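Local coordinates for protein cephalosporin hydroxylase CMCI (Streptomyces clavuligerus, PDB 2BM8) that probably takes part in cephamycin biosynthesis in Streptomyces clavuligerus, as a cephalosporin hydroxylase, at residues 198-201 with 202-206. The protein carries 3 engineered substitutions. Sequence-based numbering, arbitrary orientation.
Sequences QLFS and EYLGA. Engineered in segment 198-201: F200 (natural residue Leu).
L199 O accepts the backbone N-H of Y203 at 2.9 Å, with an N-H...O angle of 159°, while the same oxygen lies over one face of the Y203 ring, 3.2 Å from its CG. Because residues four apart lie about one helical turn on, the bond that links their backbones also brings their side chains alongside. Y203 turns its CG anti to its own carbonyl carbon (chi1 -71°), which lays the ring back along the preceding turn, beside the L199 side chain; there L199 CD2 sits 3.9 Å from Y203 CZ. L204 N binds F200 O at 3.0 Å, and this bond and that of Y203 N to L199 O are both i to i+4 backbone bonds of the alpha-helix, here helix 197-205, set apart from the Rossmann-like sheet and packed against helices 165-175 and 189-195. F200, an engineered replacement for leucine, runs side by side with L204, its CZ 3.8 Å from L204 CG. The Y203 hydroxyl is hydrogen-bonded to the backbone N of Q10 of a second subunit, whose F9 meets the ring edge-to-face. With an alanine here, Q10 N of that subunit would probably lose its hydroxyl mate and L199 CD2 its aromatic neighbour. W41 of a third subunit packs edge-to-face with F200 and also touches L204.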
loop_
_atom_site.group_PDB
_atom_site.type_symbol
_atom_site.label_atom_id
_atom_site.label_comp_id
_atom_site.label_asym_id
_atom_site.label_seq_id
_atom_site.Cartn_x
_atom_site.Cartn_y
_atom_site.Cartn_z
ATOM N N GLN B 198 -11.483 -20.410 -17.956
ATOM C CA GLN B 198 -11.927 -20.814 -19.287
ATOM C C GLN B 198 -13.421 -21.160 -19.349
ATOM O O GLN B 198 -14.126 -20.701 -20.239
ATOM C CB GLN B 198 -11.076 -21.972 -19.805
ATOM C CG GLN B 198 -9.638 -21.552 -20.138
ATOM C CD GLN B 198 -8.654 -22.721 -20.144
ATOM O OE1 GLN B 198 -8.915 -23.777 -19.554
ATOM N NE2 GLN B 198 -7.521 -22.531 -20.807
ATOM N N LEU B 199 -13.908 -21.950 -18.401
ATOM C CA LEU B 199 -15.301 -22.358 -18.413
ATOM C C LEU B 199 -16.188 -21.164 -18.094
ATOM O O LEU B 199 -17.266 -21.001 -18.670
ATOM C CB LEU B 199 -15.551 -23.475 -17.401
ATOM C CG LEU B 199 -15.095 -24.867 -17.816
ATOM C CD1 LEU B 199 -15.091 -25.767 -16.597
ATOM C CD2 LEU B 199 -15.980 -25.437 -18.929
ATOM N N PHE B 200 -15.741 -20.317 -17.177
ATOM C CA PHE B 200 -16.548 -19.175 -16.810
ATOM C C PHE B 200 -16.752 -18.256 -17.999
ATOM O O PHE B 200 -17.857 -17.856 -18.277
ATOM C CB PHE B 200 -15.959 -18.380 -15.660
ATOM C CG PHE B 200 -16.800 -17.200 -15.291
ATOM C CD1 PHE B 200 -17.998 -17.384 -14.620
ATOM C CD2 PHE B 200 -16.424 -15.916 -15.668
ATOM C CE1 PHE B 200 -18.807 -16.299 -14.311
ATOM C CE2 PHE B 200 -17.213 -14.830 -15.359
ATOM C CZ PHE B 200 -18.407 -15.013 -14.682
ATOM N N SER B 201 -15.672 -17.935 -18.695
ATOM C CA SER B 201 -15.715 -17.014 -19.827
ATOM C C SER B 201 -16.606 -17.520 -20.944
ATOM O O SER B 201 -17.288 -16.747 -21.602
ATOM C CB SER B 201 -14.315 -16.801 -20.365
ATOM O OG SER B 201 -13.492 -16.282 -19.341
ATOM N N GLU B 202 -16.585 -18.825 -21.155
ATOM C CA GLU B 202 -17.447 -19.459 -22.129
ATOM C C GLU B 202 -18.912 -19.359 -21.704
ATOM O O GLU B 202 -19.759 -18.971 -22.491
ATOM C CB GLU B 202 -17.042 -20.927 -22.296
ATOM C CG GLU B 202 -17.367 -21.503 -23.669
ATOM C CD GLU B 202 -17.488 -23.021 -23.685
ATOM O OE1 GLU B 202 -17.228 -23.618 -24.752
ATOM O OE2 GLU B 202 -17.851 -23.626 -22.650
ATOM N N TYR B 203 -19.199 -19.696 -20.450
ATOM C CA TYR B 203 -20.573 -19.762 -19.956
ATOM C C TYR B 203 -21.249 -18.394 -19.945
ATOM O O TYR B 203 -22.379 -18.260 -20.401
ATOM C CB TYR B 203 -20.620 -20.349 -18.546
ATOM C CG TYR B 203 -20.311 -21.833 -18.430
ATOM C CD1 TYR B 203 -20.429 -22.480 -17.206
ATOM C CD2 TYR B 203 -19.897 -22.585 -19.519
ATOM C CE1 TYR B 203 -20.144 -23.823 -17.068
ATOM C CE2 TYR B 203 -19.606 -23.940 -19.387
ATOM C CZ TYR B 203 -19.733 -24.548 -18.157
ATOM O OH TYR B 203 -19.453 -25.887 -18.022
ATOM N N LEU B 204 -20.565 -17.391 -19.399
ATOM C CA LEU B 204 -21.057 -16.012 -19.418
ATOM C C LEU B 204 -21.199 -15.546 -20.852
ATOM O O LEU B 204 -22.210 -14.959 -21.213
ATOM C CB LEU B 204 -20.116 -15.049 -18.675
ATOM C CG LEU B 204 -20.642 -14.124 -17.560
ATOM C CD1 LEU B 204 -19.859 -12.793 -17.565
ATOM C CD2 LEU B 204 -22.141 -13.862 -17.608
ATOM N N GLY B 205 -20.177 -15.820 -21.661
ATOM C CA GLY B 205 -20.158 -15.441 -23.063
ATOM C C GLY B 205 -21.289 -16.026 -23.903
ATOM O O GLY B 205 -21.649 -15.461 -24.937
ATOM N N ALA B 206 -21.845 -17.153 -23.464
ATOM C CA ALA B 206 -22.960 -17.797 -24.150
ATOM C C ALA B 206 -24.231 -16.933 -24.102
ATOM O O ALA B 206 -25.077 -17.022 -24.999
ATOM C CB ALA B 206 -23.230 -19.165 -23.534
#